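Local structure of glycerophosphoryl diester phosphodiesterase (Parabacteroides distasonis, 3MZ2) at residues Gly36-Gly39 and Gly40-Lys43; Asn55-Tyr59 and Thr60-Phe64; Gln149-Asp153 and Met154-Pro158; Pro215-Arg218 and Glu219-Met223; Ile269-Ala272 and Glu273-Ser277. The protein probably hydrolyses glycerophosphodiesters, with an active site at the mouth of a TIM barrel. One frame throughout, in Å; residues are numbered along the deposited sequence. Where two conformers were deposited one is given.

Contact 1. Residues Gly36-Gly39 and Gly40-Lys43; sequences GHRG and GRGK. With SO4 (sulfate ion), chain C; SO4 (sulfate ion), chain G.
Two overlapping tight turns carry the chain through Gly36-Gly40: Gly40 N bonds back to His37 O at 2.8 Å, closing a type I' turn whose corners are Arg38 and Gly39, while Gly39 N reaches Gly36 O to close a type II turn one residue earlier. The turns send the side chains of His37 and Arg38 toward one sulfate. His37 swings CG opposite its backbone N (chi1 -174°), and sulfate C O2 lies in the plane of the ring at its edge, where NE2 gives it a nearly straight bond of 3.0 Å. Arg38 lays its CG over one face of that imidazole, near its rim, and runs extended to the same ion, where NE meets O1 (2.9 Å) and NH2 meets O3 (2.9 Å), so one guanidinium edge grips two oxygens. Its remaining nitrogen, NH1, bonds weakly to sulfate G; Arg41 NH1 holds O2 of that ion at 2.7 Å. The two guanidinium groups thus converge on one anion, and Glu47 forms salt bridges to both. His37 ND1 is hydrogen-bonded to Asp266 OD1. The sulfates probably come from the crystallisation liquor, but a pocket of this kind at a barrel mouth is consistent with a phosphodiester site. The loop leaves the end of strand 33-36, which pairs with strands 63-70 and 262-265, and leads toward helix 50-59.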
loop_
_atom_site.group_PDB
_atom_site.type_symbol
_atom_site.label_atom_id
_atom_site.label_comp_id
_atom_site.label_asym_id
_atom_site.label_seq_id
_atom_site.Cartn_x
_atom_site.Cartn_y
_atom_site.Cartn_z
ATOM N N GLY A 36 1.682 -0.329 -20.392
ATOM C CA GLY A 36 1.583 -1.718 -20.013
ATOM C C GLY A 36 1.480 -1.831 -18.524
ATOM O O GLY A 36 2.457 -1.568 -17.806
ATOM N N HIS A 37 0.310 -2.211 -18.035
ATOM C CA HIS A 37 0.097 -2.519 -16.620
ATOM C C HIS A 37 0.931 -3.706 -16.159
ATOM O O HIS A 37 0.855 -4.827 -16.715
ATOM C CB HIS A 37 -1.379 -2.830 -16.388
ATOM C CG HIS A 37 -1.764 -3.016 -14.949
ATOM N ND1 HIS A 37 -2.156 -4.232 -14.434
ATOM C CD2 HIS A 37 -1.863 -2.128 -13.928
ATOM C CE1 HIS A 37 -2.483 -4.093 -13.162
ATOM N NE2 HIS A 37 -2.331 -2.821 -12.834
ATOM N N ARG A 38 1.721 -3.448 -15.109
ATOM C CA ARG A 38 2.653 -4.425 -14.531
ATOM C C ARG A 38 3.520 -4.966 -15.637
ATOM O O ARG A 38 3.888 -6.126 -15.600
ATOM C CB ARG A 38 1.935 -5.577 -13.799
ATOM C CG ARG A 38 1.001 -5.209 -12.667
ATOM C CD ARG A 38 0.395 -6.458 -12.024
ATOM N NE ARG A 38 -0.779 -6.230 -11.175
ATOM C CZ ARG A 38 -1.706 -7.147 -10.899
ATOM N NH1 ARG A 38 -1.601 -8.380 -11.366
ATOM N NH2 ARG A 38 -2.744 -6.842 -10.121
ATOM N N GLY A 39 3.781 -4.140 -16.659
ATOM C CA GLY A 39 4.487 -4.488 -17.845
ATOM C C GLY A 39 3.750 -5.013 -19.057
ATOM O O GLY A 39 4.331 -5.163 -20.100
ATOM N N GLY A 40 2.439 -5.254 -18.944
ATOM C CA GLY A 40 1.702 -6.057 -19.930
ATOM C C GLY A 40 1.959 -7.545 -19.687
ATOM O O GLY A 40 2.936 -7.916 -19.022
ATOM N N ARG A 41 1.086 -8.397 -20.205
ATOM C CA ARG A 41 1.259 -9.825 -20.109
ATOM C C ARG A 41 0.472 -10.542 -21.189
ATOM O O ARG A 41 -0.437 -9.975 -21.819
ATOM C CB ARG A 41 0.809 -10.332 -18.766
ATOM C CG ARG A 41 -0.704 -10.187 -18.543
ATOM C CD ARG A 41 -1.102 -10.339 -17.073
ATOM N NE ARG A 41 -2.549 -10.372 -16.939
ATOM C CZ ARG A 41 -3.235 -10.318 -15.787
ATOM N NH1 ARG A 41 -2.620 -10.155 -14.618
ATOM N NH2 ARG A 41 -4.562 -10.374 -15.818
ATOM N N GLY A 42 0.813 -11.799 -21.361
ATOM C CA GLY A 42 0.189 -12.670 -22.364
ATOM C C GLY A 42 0.773 -14.049 -22.359
ATOM O O GLY A 42 1.679 -14.334 -21.569
ATOM N N LYS A 43 0.268 -14.905 -23.236
ATOM C CA LYS A 43 0.775 -16.264 -23.343
ATOM C C LYS A 43 2.273 -16.253 -23.639
ATOM O O LYS A 43 2.723 -15.649 -24.625
ATOM C CB LYS A 43 0.035 -17.079 -24.425
ATOM C CG LYS A 43 0.563 -18.493 -24.487
HETATM S S SO4 C . -2.280 -3.109 -9.452
HETATM O O1 SO4 C . -1.015 -3.569 -10.027
HETATM O O2 SO4 C . -2.605 -1.819 -10.064
HETATM O O3 SO4 C . -3.388 -4.046 -9.709
HETATM O O4 SO4 C . -2.112 -3.084 -7.977
HETATM S S SO4 G . -4.798 -10.165 -11.581
HETATM O O1 SO4 G . -4.849 -11.510 -12.169
HETATM O O2 SO4 G . -4.004 -9.300 -12.445
HETATM O O3 SO4 G . -6.160 -9.643 -11.461
HETATM O O4 SO4 G . -4.142 -10.141 -10.268
#

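Contact 2. Residues Asn55-Tyr59 and Thr60-Phe64; sequences NTLSY and TPATF
Phe64 turns the edge of its ring to the last turn of the helix, with Thr56 CB lying in the ring plane at 3.8 Å from CE1. Leu57 meets a neighbouring part of that edge: its CG is also in plane, while CD2 approaches CZ at 3.8 Å from an oblique direction and extends on toward Ala62 N. Thr56 and Phe64 point at one another from opposite directions. Thr56 CG2, set opposite the backbone N, is the branch facing Thr60 CG2 (3.8 Å) and Ala62 CB, while its OG1 looks back along the helix to bond Thr52 O. The strand 33-36, helix 50-59, strand 63-70 unit is a beta-alpha-beta crossover of the TIM barrel, and this turn brings the chain from helix back into the barrel sheet. Thr56 O serves two donors here, Tyr59 N and Thr60 N, the latter at 3.0 Å. Just beyond, Leu57 CA makes a C-H...O contact with Thr60 O at 3.3 Å. Thr60 places OG1 opposite its own N (chi1 -177°), which lets the hydroxyl donate to Pro61 O at 2.9 Å and leaves CG2 on the helix side. Phe53 meets the Phe64 ring with the planes about 35° apart.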
loop_
_atom_site.group_PDB
_atom_site.type_symbol
_atom_site.label_atom_id
_atom_site.label_comp_id
_atom_site.label_asym_id
_atom_site.label_seq_id
_atom_site.Cartn_x
_atom_site.Cartn_y
_atom_site.Cartn_z
ATOM N N ASN A 55 8.685 -7.536 -25.982
ATOM C CA ASN A 55 7.589 -8.029 -26.820
ATOM C C ASN A 55 6.552 -6.945 -27.071
ATOM O O ASN A 55 6.167 -6.695 -28.221
ATOM C CB ASN A 55 6.909 -9.236 -26.167
ATOM C CG ASN A 55 5.857 -9.878 -27.077
ATOM O OD1 ASN A 55 6.183 -10.302 -28.188
ATOM N ND2 ASN A 55 4.622 -9.991 -26.598
ATOM N N THR A 56 6.117 -6.258 -26.036
ATOM C CA THR A 56 5.141 -5.199 -26.239
ATOM C C THR A 56 5.657 -4.129 -27.211
ATOM O O THR A 56 4.936 -3.737 -28.098
ATOM C CB THR A 56 4.718 -4.539 -24.914
ATOM O OG1 THR A 56 4.110 -5.517 -24.066
ATOM C CG2 THR A 56 3.711 -3.385 -25.104
ATOM N N LEU A 57 6.882 -3.642 -27.039
ATOM C CA LEU A 57 7.432 -2.656 -27.971
ATOM C C LEU A 57 7.538 -3.103 -29.432
ATOM O O LEU A 57 7.533 -2.262 -30.340
ATOM C CB LEU A 57 8.781 -2.166 -27.502
ATOM C CG LEU A 57 8.778 -1.399 -26.185
ATOM C CD1 LEU A 57 10.160 -0.811 -25.984
ATOM C CD2 LEU A 57 7.704 -0.319 -26.094
ATOM N N SER A 58 7.622 -4.411 -29.695
ATOM C CA SER A 58 7.637 -4.913 -31.072
ATOM C C SER A 58 6.327 -4.619 -31.817
ATOM O O SER A 58 6.307 -4.512 -33.042
ATOM C CB SER A 58 7.909 -6.425 -31.096
ATOM O OG SER A 58 9.105 -6.750 -30.401
ATOM N N TYR A 59 5.227 -4.491 -31.067
ATOM C CA TYR A 59 3.889 -4.202 -31.621
ATOM C C TYR A 59 3.416 -2.753 -31.455
ATOM O O TYR A 59 2.662 -2.243 -32.282
ATOM C CB TYR A 59 2.850 -5.095 -30.956
ATOM C CG TYR A 59 3.013 -6.562 -31.217
ATOM C CD1 TYR A 59 3.791 -7.340 -30.398
ATOM C CD2 TYR A 59 2.326 -7.184 -32.267
ATOM C CE1 TYR A 59 3.945 -8.710 -30.618
ATOM C CE2 TYR A 59 2.462 -8.562 -32.500
ATOM C CZ TYR A 59 3.280 -9.316 -31.662
ATOM O OH TYR A 59 3.447 -10.678 -31.846
ATOM N N THR A 60 3.834 -2.084 -30.379
ATOM C CA THR A 60 3.391 -0.752 -30.108
ATOM C C THR A 60 4.354 0.060 -29.285
ATOM O O THR A 60 4.991 -0.490 -28.398
ATOM C CB THR A 60 2.004 -0.814 -29.358
ATOM O OG1 THR A 60 1.492 0.508 -29.136
ATOM C CG2 THR A 60 2.099 -1.592 -28.013
ATOM N N PRO A 61 4.432 1.390 -29.501
ATOM C CA PRO A 61 5.072 2.200 -28.461
ATOM C C PRO A 61 4.262 2.124 -27.184
ATOM O O PRO A 61 3.041 2.044 -27.242
ATOM C CB PRO A 61 5.043 3.622 -29.041
ATOM C CG PRO A 61 4.034 3.599 -30.050
ATOM C CD PRO A 61 3.881 2.229 -30.579
ATOM N N ALA A 62 4.937 2.101 -26.037
ATOM C CA ALA A 62 4.250 2.063 -24.771
ATOM C C ALA A 62 5.223 2.506 -23.675
ATOM O O ALA A 62 6.429 2.444 -23.854
ATOM C CB ALA A 62 3.733 0.642 -24.478
ATOM N N THR A 63 4.652 2.932 -22.555
ATOM C CA THR A 63 5.329 3.068 -21.285
ATOM C C THR A 63 4.980 1.837 -20.462
ATOM O O THR A 63 4.102 1.069 -20.844
ATOM C CB THR A 63 4.894 4.305 -20.521
ATOM O OG1 THR A 63 3.467 4.283 -20.387
ATOM C CG2 THR A 63 5.313 5.570 -21.292
ATOM N N PHE A 64 5.724 1.610 -19.389
ATOM C CA PHE A 64 5.509 0.426 -18.544
ATOM C C PHE A 64 5.407 0.812 -17.071
ATOM O O PHE A 64 6.328 1.364 -16.506
ATOM C CB PHE A 64 6.641 -0.601 -18.767
ATOM C CG PHE A 64 6.715 -1.095 -20.198
ATOM C CD1 PHE A 64 5.743 -1.931 -20.663
ATOM C CD2 PHE A 64 7.656 -0.648 -21.065
ATOM C CE1 PHE A 64 5.768 -2.399 -21.977
ATOM C CE2 PHE A 64 7.676 -1.087 -22.395
ATOM C CZ PHE A 64 6.691 -1.943 -22.859
#

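Contact 3. Residues Gln149-Asp153 and Met154-Pro158; sequences QLITD and MQAEP
Leu150 and selenomethionine Met154 run side by side in the same direction, one helical turn apart, with Leu150 CD1 against SE at 3.6 Å. Leu150 sets CG opposite its backbone N (chi1 -176°), while Met154 swings CG the other way, opposite its carbonyl carbon, and bends at its last torsion. Both residues were built in two conformers, so this fit describes one alternative; together they face helix 122-129, where Met154 touches Glu123 and Ile126. Ile151, on another side of the helix, turns its CG2 branch toward the departing chain. That methyl sits 4.2 Å from Ala156 CB and 3.7 Å from Glu157 N, a buried amide with no polar partner in the model. Glu157 doubles back through a bend about CB-CG (chi2 96°), so that CG passes beside Ile151 CG2 and the carboxylate arrives near Thr152. A water then joins the two residues, donating to Glu157 OE2 at 2.7 Å and to Thr152 O at 2.8 Å; Asn177 ND2 bonds the same carboxylate oxygen and also Thr152 OG1, whose hydroxyl is hydrogen-bonded to Ala148 O as well. Backbone bonds shape the bend itself. Gln155 takes a left-handed conformation with positive phi (54°), Ala156 N gives Ile151 O an almost straight bond of 3.0 Å, and Gln155 N reaches Thr152 O at 3.1 Å. This pair, a six-to-one bond around a five-to-two bond, is a Schellman motif, here ending helix 144-153 before barrel strand 160-164.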
loop_
_atom_site.group_PDB
_atom_site.type_symbol
_atom_site.label_atom_id
_atom_site.label_comp_id
_atom_site.label_asym_id
_atom_site.label_seq_id
_atom_site.Cartn_x
_atom_site.Cartn_y
_atom_site.Cartn_z
ATOM N N GLN A 149 16.146 8.721 -4.198
ATOM C CA GLN A 149 17.603 8.770 -4.359
ATOM C C GLN A 149 18.075 7.940 -5.556
ATOM O O GLN A 149 19.014 8.348 -6.270
ATOM C CB GLN A 149 18.278 8.295 -3.083
ATOM C CG GLN A 149 18.111 9.307 -1.944
ATOM C CD GLN A 149 18.376 8.721 -0.561
ATOM O OE1 GLN A 149 18.423 7.501 -0.376
ATOM N NE2 GLN A 149 18.534 9.613 0.427
ATOM N N LEU A 150 17.476 6.780 -5.790
ATOM C CA LEU A 150 17.896 5.938 -6.917
ATOM C C LEU A 150 17.703 6.680 -8.233
ATOM O O LEU A 150 18.585 6.707 -9.061
ATOM C CB LEU A 150 17.101 4.633 -6.975
ATOM C CG LEU A 150 17.538 3.646 -8.078
ATOM C CD1 LEU A 150 18.992 3.239 -7.941
ATOM C CD2 LEU A 150 16.629 2.406 -8.031
ATOM N N ILE A 151 16.520 7.274 -8.428
ATOM C CA ILE A 151 16.245 7.983 -9.699
ATOM C C ILE A 151 17.189 9.211 -9.862
ATOM O O ILE A 151 17.773 9.446 -10.942
ATOM C CB ILE A 151 14.786 8.438 -9.790
ATOM C CG1 ILE A 151 13.883 7.206 -9.805
ATOM C CG2 ILE A 151 14.538 9.254 -11.056
ATOM C CD1 ILE A 151 12.346 7.538 -9.619
ATOM N N THR A 152 17.376 9.971 -8.773
ATOM C CA THR A 152 18.210 11.137 -8.783
ATOM C C THR A 152 19.663 10.775 -9.040
ATOM O O THR A 152 20.333 11.382 -9.885
ATOM C CB THR A 152 18.085 11.970 -7.511
ATOM O OG1 THR A 152 16.708 12.305 -7.338
ATOM C CG2 THR A 152 18.922 13.295 -7.595
ATOM N N ASP A 153 20.160 9.780 -8.300
ATOM C CA ASP A 153 21.588 9.382 -8.404
ATOM C C ASP A 153 21.920 8.878 -9.818
ATOM O O ASP A 153 23.032 9.064 -10.309
ATOM C CB ASP A 153 21.934 8.247 -7.436
ATOM C CG ASP A 153 21.938 8.670 -5.931
ATOM O OD1 ASP A 153 21.756 9.854 -5.569
ATOM O OD2 ASP A 153 22.123 7.751 -5.111
HETATM N N MSE A 154 20.938 8.264 -10.472
HETATM C CA MSE A 154 21.083 7.633 -11.795
HETATM C C MSE A 154 20.806 8.626 -12.925
HETATM O O MSE A 154 20.954 8.274 -14.112
HETATM C CB MSE A 154 20.104 6.453 -11.959
HETATM C CG MSE A 154 20.375 5.277 -11.037
HETATM SE SE MSE A 154 19.307 3.726 -11.457
HETATM C CE MSE A 154 20.114 3.257 -13.183
ATOM N N GLN A 155 20.384 9.843 -12.564
ATOM C CA GLN A 155 19.983 10.876 -13.546
ATOM C C GLN A 155 18.928 10.293 -14.471
ATOM O O GLN A 155 18.912 10.601 -15.646
ATOM C CB GLN A 155 21.197 11.479 -14.277
ATOM C CG GLN A 155 22.280 11.958 -13.289
ATOM C CD GLN A 155 23.555 12.514 -13.953
ATOM O OE1 GLN A 155 24.587 12.625 -13.310
ATOM N NE2 GLN A 155 23.461 12.897 -15.183
ATOM N N ALA A 156 17.978 9.552 -13.896
ATOM C CA ALA A 156 16.951 8.803 -14.646
ATOM C C ALA A 156 15.614 9.535 -14.694
ATOM O O ALA A 156 14.613 8.987 -15.116
ATOM C CB ALA A 156 16.754 7.359 -14.028
ATOM N N GLU A 157 15.588 10.786 -14.249
ATOM C CA GLU A 157 14.323 11.561 -14.294
ATOM C C GLU A 157 13.608 11.613 -15.620
ATOM O O GLU A 157 12.359 11.656 -15.625
ATOM C CB GLU A 157 14.510 12.980 -13.811
ATOM C CG GLU A 157 15.167 13.122 -12.400
ATOM C CD GLU A 157 16.673 13.368 -12.434
ATOM O OE1 GLU A 157 17.373 12.856 -13.346
ATOM O OE2 GLU A 157 17.180 14.080 -11.525
ATOM N N PRO A 158 14.355 11.644 -16.747
ATOM C CA PRO A 158 13.623 11.673 -18.026
ATOM C C PRO A 158 12.921 10.389 -18.447
ATOM O O PRO A 158 12.219 10.378 -19.469
ATOM C CB PRO A 158 14.732 11.995 -19.052
ATOM C CG PRO A 158 15.815 12.666 -18.246
ATOM C CD PRO A 158 15.778 12.014 -16.904
HETATM O O HOH W 1 19.792 13.826 -11.040
#

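Contact 4. Residues Pro215-Arg218 and Glu219-Met223; sequences PEVR and EVIDM
Four backbone hydrogen bonds tie Pro215-Arg218 to Glu219-Met223, each the i to i+4 bond of an alpha helix: Glu219 N to Pro215 O, Val220 N to Glu216 O, Ile221 N to Val217 O at 2.9 Å, and Asp222 N to Arg218 O. They make up the opening turns of helix 215-226, the helical arm of a beta-alpha-beta crossover between strands 205-210 and 231-234 of the TIM barrel. Just before them, Thr214 OG1 is hydrogen-bonded to Val217 N, so a side-chain oxygen serves an amide of the first turn. Two waters add a second layer on the solvent side. Water 2 donates to Glu216 O and, at 2.7 Å, to Glu219 OE1; the glutamate reaches it because its chain folds back at CB-CG (chi2 -74°). Water 3 makes a similar bridge farther along, donating to Arg218 O and Asp222 OD1, each at 3.0 Å. Both carbonyls therefore receive a water in addition to the helical N-H. On the buried side, Val217 and Ile221 cross at a slant, CG1 of the valine meeting CD1 of the isoleucine at 3.9 Å, and CG1 of Ile221 rests 3.3 Å from Val217 O. Ile221 also packs on Val260. Arg218 NH1 and Asp222 OD2 stay 4.8 Å apart, too far for a salt bridge, although their opposite charges may still attract. Water 3 lies over the centre of one face of the Arg218 guanidinium, 3.5 Å above its plane.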
loop_
_atom_site.group_PDB
_atom_site.type_symbol
_atom_site.label_atom_id
_atom_site.label_comp_id
_atom_site.label_asym_id
_atom_site.label_seq_id
_atom_site.Cartn_x
_atom_site.Cartn_y
_atom_site.Cartn_z
ATOM N N PRO A 215 -19.845 10.418 -16.083
ATOM C CA PRO A 215 -19.942 11.882 -16.246
ATOM C C PRO A 215 -19.054 12.673 -15.247
ATOM O O PRO A 215 -18.430 13.705 -15.640
ATOM C CB PRO A 215 -21.446 12.150 -16.033
ATOM C CG PRO A 215 -22.092 10.824 -16.602
ATOM C CD PRO A 215 -21.180 9.764 -16.074
ATOM N N GLU A 216 -18.953 12.225 -13.996
ATOM C CA GLU A 216 -18.093 12.887 -12.998
ATOM C C GLU A 216 -16.625 12.861 -13.425
ATOM O O GLU A 216 -15.886 13.859 -13.298
ATOM C CB GLU A 216 -18.189 12.196 -11.624
ATOM C CG GLU A 216 -17.301 12.846 -10.510
ATOM C CD GLU A 216 -16.450 11.827 -9.719
ATOM O OE1 GLU A 216 -17.050 10.953 -9.044
ATOM O OE2 GLU A 216 -15.182 11.901 -9.771
ATOM N N VAL A 217 -16.179 11.692 -13.891
ATOM C CA VAL A 217 -14.785 11.533 -14.302
ATOM C C VAL A 217 -14.541 12.321 -15.586
ATOM O O VAL A 217 -13.474 12.951 -15.755
ATOM C CB VAL A 217 -14.428 10.059 -14.509
ATOM C CG1 VAL A 217 -13.116 9.875 -15.265
ATOM C CG2 VAL A 217 -14.408 9.327 -13.142
ATOM N N ARG A 218 -15.531 12.366 -16.485
ATOM C CA ARG A 218 -15.405 13.268 -17.644
ATOM C C ARG A 218 -15.194 14.768 -17.289
ATOM O O ARG A 218 -14.447 15.476 -17.964
ATOM C CB ARG A 218 -16.581 13.099 -18.624
ATOM C CG ARG A 218 -16.552 11.763 -19.349
ATOM C CD ARG A 218 -17.618 11.617 -20.453
ATOM N NE ARG A 218 -17.165 12.173 -21.742
ATOM C CZ ARG A 218 -17.327 13.439 -22.151
ATOM N NH1 ARG A 218 -17.947 14.344 -21.392
ATOM N NH2 ARG A 218 -16.848 13.822 -23.339
ATOM N N GLU A 219 -15.861 15.237 -16.260
ATOM C CA GLU A 219 -15.707 16.587 -15.767
ATOM C C GLU A 219 -14.273 16.776 -15.261
ATOM O O GLU A 219 -13.650 17.783 -15.554
ATOM C CB GLU A 219 -16.736 16.843 -14.667
ATOM C CG GLU A 219 -16.921 18.303 -14.250
ATOM C CD GLU A 219 -15.778 18.825 -13.410
ATOM O OE1 GLU A 219 -15.275 18.081 -12.514
ATOM O OE2 GLU A 219 -15.409 20.011 -13.632
ATOM N N VAL A 220 -13.754 15.813 -14.510
ATOM C CA VAL A 220 -12.351 15.878 -14.054
ATOM C C VAL A 220 -11.397 15.914 -15.242
ATOM O O VAL A 220 -10.440 16.689 -15.254
ATOM C CB VAL A 220 -12.036 14.745 -13.080
ATOM C CG1 VAL A 220 -10.547 14.703 -12.713
ATOM C CG2 VAL A 220 -12.921 14.871 -11.811
ATOM N N ILE A 221 -11.674 15.106 -16.268
ATOM C CA ILE A 221 -10.809 15.081 -17.441
ATOM C C ILE A 221 -10.789 16.430 -18.140
ATOM O O ILE A 221 -9.719 16.893 -18.557
ATOM C CB ILE A 221 -11.247 13.955 -18.431
ATOM C CG1 ILE A 221 -10.957 12.566 -17.854
ATOM C CG2 ILE A 221 -10.581 14.145 -19.748
ATOM C CD1 ILE A 221 -11.734 11.454 -18.574
ATOM N N ASP A 222 -11.963 17.070 -18.261
ATOM C CA ASP A 222 -12.060 18.430 -18.837
ATOM C C ASP A 222 -11.244 19.448 -18.019
ATOM O O ASP A 222 -10.474 20.236 -18.599
ATOM C CB ASP A 222 -13.523 18.857 -18.936
ATOM C CG ASP A 222 -14.267 18.207 -20.107
ATOM O OD1 ASP A 222 -13.621 17.639 -21.009
ATOM O OD2 ASP A 222 -15.527 18.317 -20.116
HETATM N N MSE A 223 -11.348 19.383 -16.689
HETATM C CA MSE A 223 -10.556 20.247 -15.792
HETATM C C MSE A 223 -9.064 20.043 -16.000
HETATM O O MSE A 223 -8.285 20.996 -16.043
HETATM C CB MSE A 223 -10.869 19.952 -14.332
HETATM C CG MSE A 223 -12.243 20.401 -13.902
HETATM SE SE MSE A 223 -12.621 19.844 -12.080
HETATM C CE MSE A 223 -11.383 20.995 -11.140
HETATM O O HOH W 2 -16.347 16.054 -11.124
HETATM O O HOH W 3 -14.315 14.707 -20.905
#

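Contact 5. Residues Ile269-Ala272 and Glu273-Ser277; sequences IEVA and EAISS
Between Ile269-Ala272 and Glu273-Ser277 the backbone bonds come first: Glu273 N to Ile269 O, nearly straight at 2.9 Å, Ala274 N to Glu270 O, also 2.9 Å, and Ile275 N to Val271 O at 3.0 Å. Among the side chains, Ile269 and Glu273 lie alongside each other and point the same way. Here the carboxylate meets a hydrocarbon branch, Glu273 OE2 standing 3.7 Å from Ile269 CG2, while Glu273 CG rests 3.4 Å from Ile269 O. The second such pair is wholly apolar: Val271 CG1 and Ile275 CD1 approach to 4.1 Å. Ile275 reaches back because its CG1 occupies the slot between backbone N and carbonyl carbon (chi1 78°); this puts CG1 3.4 Å from Val271 O and aims CD1 at the valine. These residues belong to helix 268-275, which follows strand 262-265 of the TIM barrel and lies on the outside between helix 245-257 and helix 50-59. Val271 accordingly packs on Ile263 of that strand, and Tyr252 of helix 245-257 receives Val271, Ala274 and Ile275. Charge pairing involves Glu270, which divides its carboxylate between two arginines, OE1 forming a salt bridge with Arg248 NE and OE2 with Arg267 NH1. Toward the end of the helix, Ser276 CB sits 3.5 Å from Ala272 O.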
loop_
_atom_site.group_PDB
_atom_site.type_symbol
_atom_site.label_atom_id
_atom_site.label_comp_id
_atom_site.label_asym_id
_atom_site.label_seq_id
_atom_site.Cartn_x
_atom_site.Cartn_y
_atom_site.Cartn_z
ATOM N N ILE A 269 -0.959 -4.861 -26.340
ATOM C CA ILE A 269 -0.919 -5.232 -27.760
ATOM C C ILE A 269 -2.329 -5.263 -28.298
ATOM O O ILE A 269 -2.609 -4.766 -29.394
ATOM C CB ILE A 269 -0.174 -6.544 -28.027
ATOM C CG1 ILE A 269 1.277 -6.449 -27.513
ATOM C CG2 ILE A 269 -0.189 -6.861 -29.593
ATOM C CD1 ILE A 269 1.955 -7.786 -27.426
ATOM N N GLU A 270 -3.272 -5.783 -27.511
ATOM C CA GLU A 270 -4.667 -5.764 -27.964
ATOM C C GLU A 270 -5.166 -4.333 -28.052
ATOM O O GLU A 270 -5.939 -3.981 -28.975
ATOM C CB GLU A 270 -5.569 -6.555 -27.019
ATOM C CG GLU A 270 -5.427 -8.023 -27.100
ATOM C CD GLU A 270 -6.528 -8.753 -26.316
ATOM O OE1 GLU A 270 -7.679 -8.299 -26.285
ATOM O OE2 GLU A 270 -6.215 -9.783 -25.711
ATOM N N VAL A 271 -4.771 -3.495 -27.080
ATOM C CA VAL A 271 -5.155 -2.093 -27.093
ATOM C C VAL A 271 -4.637 -1.446 -28.389
ATOM O O VAL A 271 -5.395 -0.776 -29.101
ATOM C CB VAL A 271 -4.678 -1.305 -25.863
ATOM C CG1 VAL A 271 -5.096 0.163 -25.995
ATOM C CG2 VAL A 271 -5.307 -1.874 -24.619
ATOM N N ALA A 272 -3.373 -1.703 -28.698
ATOM C CA ALA A 272 -2.760 -1.155 -29.914
ATOM C C ALA A 272 -3.495 -1.569 -31.159
ATOM O O ALA A 272 -3.800 -0.750 -32.011
ATOM C CB ALA A 272 -1.291 -1.591 -30.023
ATOM N N GLU A 273 -3.776 -2.868 -31.304
ATOM C CA GLU A 273 -4.533 -3.341 -32.464
ATOM C C GLU A 273 -5.925 -2.719 -32.547
ATOM O O GLU A 273 -6.376 -2.352 -33.645
ATOM C CB GLU A 273 -4.562 -4.887 -32.495
ATOM C CG GLU A 273 -3.132 -5.398 -32.674
ATOM C CD GLU A 273 -2.956 -6.888 -32.839
ATOM O OE1 GLU A 273 -3.981 -7.611 -32.911
ATOM O OE2 GLU A 273 -1.753 -7.316 -32.924
ATOM N N ALA A 274 -6.595 -2.573 -31.394
ATOM C CA ALA A 274 -7.971 -2.041 -31.383
ATOM C C ALA A 274 -8.045 -0.568 -31.788
ATOM O O ALA A 274 -8.978 -0.172 -32.492
ATOM C CB ALA A 274 -8.592 -2.202 -29.987
ATOM N N ILE A 275 -7.075 0.234 -31.344
ATOM C CA ILE A 275 -7.095 1.683 -31.534
ATOM C C ILE A 275 -6.227 2.172 -32.679
ATOM O O ILE A 275 -6.165 3.369 -32.903
ATOM C CB ILE A 275 -6.814 2.469 -30.261
ATOM C CG1 ILE A 275 -5.309 2.511 -29.869
ATOM C CG2 ILE A 275 -7.688 1.905 -29.086
ATOM C CD1 ILE A 275 -5.055 3.313 -28.665
ATOM N N SER A 276 -5.621 1.247 -33.437
ATOM C CA SER A 276 -4.682 1.643 -34.510
ATOM C C SER A 276 -5.336 2.635 -35.491
ATOM O O SER A 276 -4.714 3.625 -35.929
ATOM C CB SER A 276 -4.175 0.398 -35.267
ATOM O OG SER A 276 -5.185 -0.313 -35.954
ATOM N N SER A 277 -6.600 2.382 -35.828
ATOM C CA SER A 277 -7.324 3.244 -36.767
ATOM C C SER A 277 -7.665 4.626 -36.220
ATOM O O SER A 277 -8.128 5.477 -36.978
ATOM C CB SER A 277 -8.619 2.557 -37.215
ATOM O OG SER A 277 -9.541 2.643 -36.162
#

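Contacts 1, 2 and 5 form one neighbourhood where the TIM barrel closes. Contact 1 holds the sulfates of the probable active site, and contact 2 touches it, centres 10 Å apart: Gly36 N probably bonds Thr63 O at 2.8 Å, and Gly39 O rests 3.6 Å from Phe64 CD1. Contact 5 also packs on contact 2, with Thr60 CB 3.5 Å from Ala272 CB and Tyr59 CD1 3.5 Å from Ile269 CD1, yet its nearest atoms stay about 6 Å from contact 1. Contacts 3 and 4 stand apart, their centres about 25 and 28 Å from that of contact 1, and belong to other parts of the outer helical layer.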